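TRAP dicarboxylate transporter, DctP subunit (Sulfurospirillum deleyianum, PDB 4OVS) binds succinate and probably serves as the periplasmic solute-binding subunit of a TRAP dicarboxylate transporter. Local coordinates at residues A48-V51 / G52-N56; K246-K250 / D251-M255; P314-Y317 / K318-E322; D323-K326 / K327-V331. All coordinates share one frame; numbering follows the deposited sequence.

From the N terminus, contact 1 comes first, in the last turns of helix 39-54, the helix of a beta-alpha-beta unit. Contact 2 follows at 246-255, where a short loop joins helix 242-247 to the long helix 253-289. L54 and T55 of contact 1 pack on M255 of contact 2, so the two meet although far apart in sequence, their centres about 13 Å apart. Contacts 3 and 4 succeed each other on helix 317-330, where Y317 and I320 touch I325. Their centres lie about 37 to 43 Å from those of the first pair. All four are local turns in series; none encloses or crosses another.

Contact 1: A48-V51 / G52-N56; sequences AKRV and GELTN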
loop_
_atom_site.group_PDB
_atom_site.type_symbol
_atom_site.label_atom_id
_atom_site.label_comp_id
_atom_site.label_asym_id
_atom_site.label_seq_id
_atom_site.Cartn_x
_atom_site.Cartn_y
_atom_site.Cartn_z
ATOM N N ALA A 48 15.981 -6.357 -8.630
ATOM C CA ALA A 48 16.268 -7.312 -9.682
ATOM C C ALA A 48 17.648 -7.084 -10.285
ATOM O O ALA A 48 18.446 -8.013 -10.474
ATOM C CB ALA A 48 15.186 -7.203 -10.789
ATOM N N LYS A 49 17.947 -5.840 -10.561
ATOM C CA LYS A 49 19.251 -5.475 -11.094
ATOM C C LYS A 49 20.406 -5.859 -10.141
ATOM O O LYS A 49 21.442 -6.367 -10.571
ATOM C CB LYS A 49 19.270 -3.971 -11.320
ATOM C CG LYS A 49 20.476 -3.493 -12.082
ATOM C CD LYS A 49 20.571 -1.948 -12.086
ATOM C CE LYS A 49 21.385 -1.392 -10.909
ATOM N NZ LYS A 49 21.769 0.073 -11.047
ATOM N N ARG A 50 20.236 -5.606 -8.848
ATOM C CA ARG A 50 21.324 -5.862 -7.883
ATOM C C ARG A 50 21.604 -7.375 -7.667
ATOM O O ARG A 50 22.768 -7.798 -7.560
ATOM C CB ARG A 50 21.035 -5.168 -6.570
ATOM C CG ARG A 50 21.099 -3.656 -6.659
ATOM C CD ARG A 50 22.524 -3.191 -6.982
ATOM N NE ARG A 50 23.442 -3.478 -5.888
ATOM C CZ ARG A 50 24.701 -3.892 -6.002
ATOM N NH1 ARG A 50 25.249 -4.143 -7.188
ATOM N NH2 ARG A 50 25.409 -4.095 -4.894
ATOM N N VAL A 51 20.562 -8.185 -7.604
ATOM C CA VAL A 51 20.746 -9.651 -7.575
ATOM C C VAL A 51 21.636 -10.112 -8.738
ATOM O O VAL A 51 22.595 -10.827 -8.525
ATOM C CB VAL A 51 19.417 -10.395 -7.569
ATOM C CG1 VAL A 51 19.624 -11.914 -7.791
ATOM C CG2 VAL A 51 18.691 -10.129 -6.259
ATOM N N GLY A 52 21.315 -9.707 -9.965
ATOM C CA GLY A 52 22.133 -10.024 -11.122
ATOM C C GLY A 52 23.604 -9.635 -10.956
ATOM O O GLY A 52 24.503 -10.428 -11.238
ATOM N N GLU A 53 23.846 -8.395 -10.536
ATOM C CA GLU A 53 25.201 -7.895 -10.333
ATOM C C GLU A 53 25.910 -8.658 -9.210
ATOM O O GLU A 53 27.000 -9.143 -9.397
ATOM C CB GLU A 53 25.159 -6.390 -10.043
ATOM C CG GLU A 53 24.630 -5.596 -11.210
ATOM C CD GLU A 53 24.406 -4.104 -10.912
ATOM O OE1 GLU A 53 24.222 -3.713 -9.737
ATOM O OE2 GLU A 53 24.442 -3.306 -11.870
ATOM N N LEU A 54 25.258 -8.829 -8.080
ATOM C CA LEU A 54 25.901 -9.485 -6.936
ATOM C C LEU A 54 26.134 -10.980 -7.145
ATOM O O LEU A 54 26.980 -11.568 -6.493
ATOM C CB LEU A 54 25.075 -9.274 -5.668
ATOM C CG LEU A 54 25.097 -7.902 -5.023
ATOM C CD1 LEU A 54 24.115 -7.764 -3.906
ATOM C CD2 LEU A 54 26.510 -7.549 -4.555
ATOM N N THR A 55 25.422 -11.606 -8.074
ATOM C CA THR A 55 25.622 -13.022 -8.285
ATOM C C THR A 55 26.407 -13.280 -9.556
ATOM O O THR A 55 26.431 -14.402 -10.035
ATOM C CB THR A 55 24.306 -13.805 -8.364
ATOM O OG1 THR A 55 23.526 -13.378 -9.512
ATOM C CG2 THR A 55 23.527 -13.613 -7.094
ATOM N N ASN A 56 27.055 -12.251 -10.080
ATOM C CA ASN A 56 27.682 -12.309 -11.410
ATOM C C ASN A 56 26.919 -13.074 -12.502
ATOM O O ASN A 56 27.501 -13.865 -13.244
ATOM C CB ASN A 56 29.102 -12.839 -11.293
ATOM C CG ASN A 56 29.928 -12.037 -10.316
ATOM O OD1 ASN A 56 30.160 -10.853 -10.520
ATOM N ND2 ASN A 56 30.375 -12.678 -9.244
HETATM O O HOH W 1 24.594 -0.475 -11.876
#
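The guanidinium of R50 carries L54 CG over one face, while the carboxylate of E53 sits at its edge, near the plane. There NH1 of R50 makes a salt bridge of 2.8 Å to OE1 of E53, only 4° out of the guanidinium plane. NH1 meets OE1 on the anti side, tilted out of the carboxylate plane, and the two planes are 65° apart: one N-H carries the bridge. R50 is bent at chi2 and chi3, which folds the group toward the C-terminal end of the helix, over L54, with NH2 3.6 Å from L54 CD2. Its NE pairs with E262 of helix 253-289; a leucine in its place would probably leave E262 without this cation and E53 with the water-bridged K49 alone of this contact. Water 1 joins K49 NZ (3.0 Å) to E53 OE2 (2.8 Å).

This is the end of helix 39-54, in the beta-alpha-beta unit with strands 26-31 and 59-64. A Schellman motif closes it, with N56 at positive phi as the C-prime residue and N56 N bonded to E53 O. V51 O accepts from T55 N at 3.0 Å and T55 OG1 at 2.9 Å, on opposite faces of the carbonyl plane. V51 packs on V59 and V61.

Contact 2: K246-K250 / D251-M255; sequences KKFPK and DLKPM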
loop_
_atom_site.group_PDB
_atom_site.type_symbol
_atom_site.label_atom_id
_atom_site.label_comp_id
_atom_site.label_asym_id
_atom_site.label_seq_id
_atom_site.Cartn_x
_atom_site.Cartn_y
_atom_site.Cartn_z
ATOM N N LYS A 246 13.142 -22.210 0.870
ATOM C CA LYS A 246 13.665 -23.464 1.436
ATOM C C LYS A 246 14.593 -24.151 0.430
ATOM O O LYS A 246 15.678 -24.609 0.783
ATOM C CB LYS A 246 12.513 -24.394 1.809
ATOM C CG LYS A 246 12.936 -25.701 2.514
ATOM C CD LYS A 246 12.226 -25.867 3.872
ATOM C CE LYS A 246 12.693 -27.101 4.614
ATOM N NZ LYS A 246 12.176 -28.361 4.011
ATOM N N LYS A 247 14.157 -24.173 -0.827
ATOM C CA LYS A 247 14.886 -24.790 -1.936
ATOM C C LYS A 247 16.027 -23.963 -2.514
ATOM O O LYS A 247 16.882 -24.509 -3.191
ATOM C CB LYS A 247 13.930 -25.042 -3.105
ATOM C CG LYS A 247 12.900 -26.168 -2.906
ATOM C CD LYS A 247 11.779 -26.096 -3.997
ATOM C CE LYS A 247 12.345 -26.110 -5.447
ATOM N NZ LYS A 247 11.318 -25.860 -6.528
ATOM N N PHE A 248 16.026 -22.646 -2.310
ATOM C CA PHE A 248 16.984 -21.780 -3.014
ATOM C C PHE A 248 18.367 -22.060 -2.462
ATOM O O PHE A 248 18.527 -22.285 -1.280
ATOM C CB PHE A 248 16.622 -20.325 -2.829
ATOM C CG PHE A 248 17.379 -19.376 -3.724
ATOM C CD1 PHE A 248 17.068 -19.282 -5.077
ATOM C CD2 PHE A 248 18.371 -18.560 -3.200
ATOM C CE1 PHE A 248 17.739 -18.405 -5.890
ATOM C CE2 PHE A 248 19.073 -17.683 -4.007
ATOM C CZ PHE A 248 18.735 -17.586 -5.369
ATOM N N PRO A 249 19.369 -22.079 -3.340
ATOM C CA PRO A 249 20.696 -22.517 -2.934
ATOM C C PRO A 249 21.380 -21.661 -1.860
ATOM O O PRO A 249 21.454 -20.441 -1.911
ATOM C CB PRO A 249 21.485 -22.545 -4.255
ATOM C CG PRO A 249 20.442 -22.712 -5.317
ATOM C CD PRO A 249 19.205 -22.029 -4.809
ATOM N N LYS A 250 21.911 -22.357 -0.861
ATOM C CA LYS A 250 22.400 -21.703 0.345
ATOM C C LYS A 250 23.463 -20.670 0.059
ATOM O O LYS A 250 23.485 -19.646 0.709
ATOM C CB LYS A 250 22.939 -22.748 1.333
ATOM C CG LYS A 250 23.466 -22.181 2.613
ATOM C CD LYS A 250 23.736 -23.312 3.617
ATOM C CE LYS A 250 24.569 -22.859 4.820
ATOM N NZ LYS A 250 26.029 -22.743 4.496
ATOM N N ASP A 251 24.335 -20.935 -0.906
ATOM C CA ASP A 251 25.417 -20.016 -1.215
ATOM C C ASP A 251 24.978 -18.775 -1.982
ATOM O O ASP A 251 25.736 -17.811 -2.040
ATOM C CB ASP A 251 26.537 -20.708 -1.997
ATOM C CG ASP A 251 27.438 -21.577 -1.119
ATOM O OD1 ASP A 251 28.335 -21.024 -0.430
ATOM O OD2 ASP A 251 27.252 -22.823 -1.144
ATOM N N LEU A 252 23.778 -18.782 -2.573
ATOM C CA LEU A 252 23.262 -17.611 -3.275
ATOM C C LEU A 252 22.318 -16.764 -2.380
ATOM O O LEU A 252 22.004 -15.660 -2.719
ATOM C CB LEU A 252 22.525 -18.021 -4.570
ATOM C CG LEU A 252 23.430 -18.740 -5.578
ATOM C CD1 LEU A 252 22.662 -19.362 -6.691
ATOM C CD2 LEU A 252 24.446 -17.781 -6.145
ATOM N N LYS A 253 21.891 -17.286 -1.232
ATOM C CA LYS A 253 20.954 -16.542 -0.390
ATOM C C LYS A 253 21.495 -15.225 0.115
ATOM O O LYS A 253 20.759 -14.222 0.118
ATOM C CB LYS A 253 20.563 -17.389 0.820
ATOM C CG LYS A 253 19.448 -18.374 0.514
ATOM C CD LYS A 253 19.178 -19.309 1.655
ATOM C CE LYS A 253 17.720 -19.626 1.771
ATOM N NZ LYS A 253 17.437 -21.013 2.183
ATOM N N PRO A 254 22.764 -15.216 0.586
ATOM C CA PRO A 254 23.328 -13.943 1.086
ATOM C C PRO A 254 23.236 -12.787 0.062
ATOM O O PRO A 254 22.922 -11.659 0.464
ATOM C CB PRO A 254 24.781 -14.294 1.403
ATOM C CG PRO A 254 24.734 -15.844 1.699
ATOM C CD PRO A 254 23.735 -16.314 0.647
HETATM N N MSE A 255 23.478 -13.051 -1.220
HETATM C CA MSE A 255 23.347 -11.995 -2.245
HETATM C C MSE A 255 21.922 -11.549 -2.472
HETATM O O MSE A 255 21.673 -10.389 -2.772
HETATM C CB MSE A 255 23.897 -12.446 -3.574
HETATM C CG MSE A 255 25.357 -12.698 -3.541
HETATM SE SE MSE A 255 25.791 -14.535 -3.173
HETATM C CE MSE A 255 27.365 -14.765 -4.375
#
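The short connection between helix 242-247 and helix 253-289 turns on F248, whose ring meets L252 and K253 of the next turn. F248 CE2 lies 3.5 Å from L252 CB, the two side chains crossing at about a right angle. K253 approaches differently: its CG is at the ring edge, near the plane, 3.9 Å from F248 CD2, and the chains run past each other in opposite directions. One face of the ring is met by P249 CD, 3.3 Å above the plane and offset toward the rim. The chi1 of -169° places the F248 ring beside its own carbonyl carbon, on the side of L252 and K253.

F248 is the first residue to leave helical angles after helix 242-247, and the chain stays extended through P249 before it coils again. P249 O then receives L252 N at 2.9 Å, with the donor 49° out of the carbonyl plane, and K253 N in a weak bond. A second weak bond runs from K253 N to K250 O at 3.4 Å.

Cutting the ring back to an alanine is likely to open a gap beside L252 CB and remove the edge against which K253 CG rests. F248 also touches I28 of strand 26-31, and P249 and L252 touch Y26 there. The polar end of K253 reaches back to helix 242-247, where NZ donates a hydrogen bond to W245 O and makes a cation-pi contact with the W245 ring.

Contact 3: P314-Y317 / K318-E322; sequences PQFY and KTIGE
F316 and I320 meet at the start of helix 317-330, where a short 3-10 segment passes into the helix through a wider pi-type turn, and they form the buried, closely packed side of the contact. F316 CB touches I320 CD1 at 3.9 Å. I320 N bonds F316 O at 2.9 Å, and I320 CB stands 3.2 Å from that same oxygen. The F316 ring continues onto H174, V175 and A178 of helix 174-181, while I320 rests on Q102 and L103.

The solvent side, by contrast, is built from a stack and from waters. One face of the Y317 ring is covered by E322. E322 CB forms a CH-pi contact 4.0 Å from the ring centroid and 20° off the normal, and the carboxylate continues over the same face, its plane 16° from that of the ring. The glutamate is extended, CG trans to the backbone N, which brings OE2 to 3.7 Å from Y317 CE2. P314 CA lies over the centre of the opposite face, and the ring is held between the 3-10 segment and the first turns of the helix. E322 OE2 also has a long, weak ion pair with K326.

G321, whose backbone angles would jam a CB against the preceding carbonyl, lies within the widened turn. Beside it, water 3 donates to Y317 O and accepts from E322 N. Farther back, water 2 donates to Q315 O and lies 2.7 Å from T319 OG1.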
loop_
_atom_site.group_PDB
_atom_site.type_symbol
_atom_site.label_atom_id
_atom_site.label_comp_id
_atom_site.label_asym_id
_atom_site.label_seq_id
_atom_site.Cartn_x
_atom_site.Cartn_y
_atom_site.Cartn_z
ATOM N N PRO A 314 -12.642 1.414 18.661
ATOM C CA PRO A 314 -13.029 0.397 19.646
ATOM C C PRO A 314 -13.608 -0.882 19.050
ATOM O O PRO A 314 -13.464 -1.950 19.628
ATOM C CB PRO A 314 -14.063 1.123 20.498
ATOM C CG PRO A 314 -13.597 2.537 20.478
ATOM C CD PRO A 314 -13.068 2.762 19.078
ATOM N N GLN A 315 -14.258 -0.781 17.909
ATOM C CA GLN A 315 -14.741 -1.958 17.196
ATOM C C GLN A 315 -13.614 -2.980 16.990
ATOM O O GLN A 315 -13.881 -4.160 16.768
ATOM C CB GLN A 315 -15.272 -1.555 15.810
ATOM C CG GLN A 315 -16.256 -0.386 15.802
ATOM C CD GLN A 315 -16.805 -0.134 14.418
ATOM O OE1 GLN A 315 -16.773 -1.018 13.555
ATOM N NE2 GLN A 315 -17.284 1.074 14.184
ATOM N N PHE A 316 -12.361 -2.521 17.056
ATOM C CA PHE A 316 -11.220 -3.340 16.673
ATOM C C PHE A 316 -10.241 -3.687 17.818
ATOM O O PHE A 316 -9.190 -4.294 17.573
ATOM C CB PHE A 316 -10.471 -2.649 15.524
ATOM C CG PHE A 316 -11.294 -2.497 14.299
ATOM C CD1 PHE A 316 -11.394 -3.530 13.398
ATOM C CD2 PHE A 316 -12.016 -1.340 14.069
ATOM C CE1 PHE A 316 -12.188 -3.404 12.259
ATOM C CE2 PHE A 316 -12.808 -1.201 12.932
ATOM C CZ PHE A 316 -12.889 -2.231 12.026
ATOM N N TYR A 317 -10.572 -3.301 19.046
ATOM C CA TYR A 317 -9.784 -3.707 20.218
ATOM C C TYR A 317 -9.699 -5.229 20.335
ATOM O O TYR A 317 -8.686 -5.781 20.774
ATOM C CB TYR A 317 -10.412 -3.158 21.502
ATOM C CG TYR A 317 -10.270 -1.659 21.692
ATOM C CD1 TYR A 317 -9.607 -0.870 20.754
ATOM C CD2 TYR A 317 -10.807 -1.032 22.811
ATOM C CE1 TYR A 317 -9.482 0.497 20.947
ATOM C CE2 TYR A 317 -10.679 0.313 23.009
ATOM C CZ TYR A 317 -10.016 1.076 22.083
ATOM O OH TYR A 317 -9.900 2.426 22.293
ATOM N N LYS A 318 -10.767 -5.912 19.946
ATOM C CA LYS A 318 -10.807 -7.350 20.085
ATOM C C LYS A 318 -9.869 -8.050 19.109
ATOM O O LYS A 318 -9.103 -8.929 19.508
ATOM C CB LYS A 318 -12.238 -7.841 19.910
ATOM C CG LYS A 318 -12.406 -9.337 19.955
ATOM C CD LYS A 318 -13.841 -9.694 19.612
ATOM C CE LYS A 318 -14.793 -9.343 20.742
ATOM N NZ LYS A 318 -14.614 -10.277 21.873
ATOM N N THR A 319 -9.895 -7.646 17.840
ATOM C CA THR A 319 -9.184 -8.397 16.813
ATOM C C THR A 319 -7.785 -7.851 16.546
ATOM O O THR A 319 -6.925 -8.587 16.078
ATOM C CB THR A 319 -9.974 -8.406 15.499
ATOM O OG1 THR A 319 -10.372 -7.065 15.177
ATOM C CG2 THR A 319 -11.215 -9.272 15.626
ATOM N N ILE A 320 -7.563 -6.567 16.833
ATOM C CA ILE A 320 -6.240 -5.939 16.675
ATOM C C ILE A 320 -5.486 -5.874 17.998
ATOM O O ILE A 320 -4.297 -6.185 18.058
ATOM C CB ILE A 320 -6.340 -4.490 16.128
ATOM C CG1 ILE A 320 -7.048 -4.473 14.771
ATOM C CG2 ILE A 320 -4.945 -3.862 16.017
ATOM C CD1 ILE A 320 -6.909 -3.142 14.001
ATOM N N GLY A 321 -6.170 -5.443 19.053
ATOM C CA GLY A 321 -5.549 -5.387 20.365
ATOM C C GLY A 321 -5.486 -3.962 20.871
ATOM O O GLY A 321 -4.795 -3.122 20.305
ATOM N N GLU A 322 -6.217 -3.673 21.932
ATOM C CA GLU A 322 -6.232 -2.318 22.440
ATOM C C GLU A 322 -4.824 -1.879 22.760
ATOM O O GLU A 322 -4.408 -0.806 22.352
ATOM C CB GLU A 322 -7.084 -2.181 23.675
ATOM C CG GLU A 322 -6.961 -0.802 24.293
ATOM C CD GLU A 322 -8.007 -0.529 25.361
ATOM O OE1 GLU A 322 -8.617 -1.494 25.864
ATOM O OE2 GLU A 322 -8.228 0.655 25.696
HETATM O O HOH W 2 -12.415 -6.798 16.903
HETATM O O HOH W 3 -7.192 -6.489 23.083
#

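Contact 4: D323-K326 / K327-V331; sequences DLIK and KVQAV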
loop_
_atom_site.group_PDB
_atom_site.type_symbol
_atom_site.label_atom_id
_atom_site.label_comp_id
_atom_site.label_asym_id
_atom_site.label_seq_id
_atom_site.Cartn_x
_atom_site.Cartn_y
_atom_site.Cartn_z
ATOM N N ASP A 323 -4.075 -2.706 23.476
ATOM C CA ASP A 323 -2.772 -2.273 23.941
ATOM C C ASP A 323 -1.797 -2.143 22.774
ATOM O O ASP A 323 -0.788 -1.447 22.869
ATOM C CB ASP A 323 -2.250 -3.208 25.040
ATOM C CG ASP A 323 -3.013 -3.033 26.362
ATOM O OD1 ASP A 323 -3.346 -1.868 26.730
ATOM O OD2 ASP A 323 -3.300 -4.061 27.021
ATOM N N LEU A 324 -2.106 -2.786 21.655
ATOM C CA LEU A 324 -1.245 -2.678 20.486
ATOM C C LEU A 324 -1.481 -1.291 19.891
ATOM O O LEU A 324 -0.533 -0.571 19.592
ATOM C CB LEU A 324 -1.534 -3.812 19.506
ATOM C CG LEU A 324 -0.697 -3.977 18.234
ATOM C CD1 LEU A 324 0.785 -3.783 18.491
ATOM C CD2 LEU A 324 -0.932 -5.363 17.640
ATOM N N ILE A 325 -2.744 -0.896 19.772
ATOM C CA ILE A 325 -3.086 0.433 19.227
ATOM C C ILE A 325 -2.464 1.523 20.111
ATOM O O ILE A 325 -2.001 2.537 19.623
ATOM C CB ILE A 325 -4.622 0.665 19.203
ATOM C CG1 ILE A 325 -5.308 -0.212 18.157
ATOM C CG2 ILE A 325 -4.939 2.103 18.878
ATOM C CD1 ILE A 325 -6.818 -0.265 18.313
ATOM N N LYS A 326 -2.445 1.292 21.423
ATOM C CA LYS A 326 -1.913 2.279 22.369
ATOM C C LYS A 326 -0.397 2.393 22.291
ATOM O O LYS A 326 0.153 3.488 22.396
ATOM C CB LYS A 326 -2.363 1.970 23.813
ATOM C CG LYS A 326 -3.767 2.491 24.130
ATOM C CD LYS A 326 -4.215 2.211 25.565
ATOM C CE LYS A 326 -5.745 2.315 25.693
ATOM N NZ LYS A 326 -6.346 3.541 25.033
ATOM N N LYS A 327 0.275 1.267 22.102
ATOM C CA LYS A 327 1.710 1.275 21.863
ATOM C C LYS A 327 2.055 2.165 20.682
ATOM O O LYS A 327 2.990 2.954 20.752
ATOM C CB LYS A 327 2.201 -0.131 21.559
ATOM C CG LYS A 327 3.349 -0.584 22.447
ATOM C CD LYS A 327 3.860 -1.970 22.067
ATOM C CE LYS A 327 2.856 -3.041 22.416
ATOM N NZ LYS A 327 3.482 -4.127 23.257
ATOM N N VAL A 328 1.312 2.015 19.586
ATOM C CA VAL A 328 1.536 2.858 18.415
ATOM C C VAL A 328 1.283 4.305 18.753
ATOM O O VAL A 328 2.078 5.160 18.407
ATOM C CB VAL A 328 0.648 2.503 17.234
ATOM C CG1 VAL A 328 0.841 3.545 16.135
ATOM C CG2 VAL A 328 0.996 1.131 16.712
ATOM N N GLN A 329 0.192 4.594 19.449
ATOM C CA GLN A 329 -0.117 5.990 19.763
ATOM C C GLN A 329 0.934 6.614 20.669
ATOM O O GLN A 329 1.152 7.812 20.621
ATOM C CB GLN A 329 -1.495 6.099 20.390
ATOM C CG GLN A 329 -2.596 5.758 19.390
ATOM C CD GLN A 329 -3.971 5.752 20.020
ATOM O OE1 GLN A 329 -4.251 4.971 20.932
ATOM N NE2 GLN A 329 -4.836 6.626 19.539
ATOM N N ALA A 330 1.613 5.787 21.458
ATOM C CA ALA A 330 2.603 6.278 22.415
ATOM C C ALA A 330 3.991 6.540 21.821
ATOM O O ALA A 330 4.844 7.129 22.492
ATOM C CB ALA A 330 2.718 5.300 23.606
ATOM N N VAL A 331 4.232 6.112 20.581
ATOM C CA VAL A 331 5.581 6.207 20.032
ATOM C C VAL A 331 5.885 7.648 19.708
ATOM O O VAL A 331 5.238 8.255 18.846
ATOM C CB VAL A 331 5.773 5.369 18.759
ATOM C CG1 VAL A 331 7.075 5.747 18.074
ATOM C CG2 VAL A 331 5.757 3.881 19.093
#
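D323 O takes the amide of K327 in the first of four successive i to i+4 bonds, 3.0 Å from K327 N. K327 CB passes over the same turn, 3.4 Å from L324 O. L324 O in turn receives V328 N, at 3.2 Å, and V328 CG2 stands 3.7 Å from that oxygen.

I325 makes the main side-chain contact. Its CG2 branch, trans to the backbone N, runs beside the Q329 chain, which points the same way, and meets Q329 OE1 at 3.6 Å, while Q329 N bonds I325 O. Q329 is extended beyond CG (chi2 175°), which lays its amide alongside the isoleucine branch. K326 CG approaches the same OE1 obliquely and more distantly, at 4.1 Å. K326 O takes A330 N at 2.9 Å, though the angle at the hydrogen is only 134°, as the helix nears its end.

These turns form the C-terminal part of helix 317-330. L324 and V328 rest on L103, with I325 on L106 and V328 also on I109. L324 and K327 lie against V124 of helix 123-134, while V328 O accepts from H115 of helix 113-120, on which V331 packs.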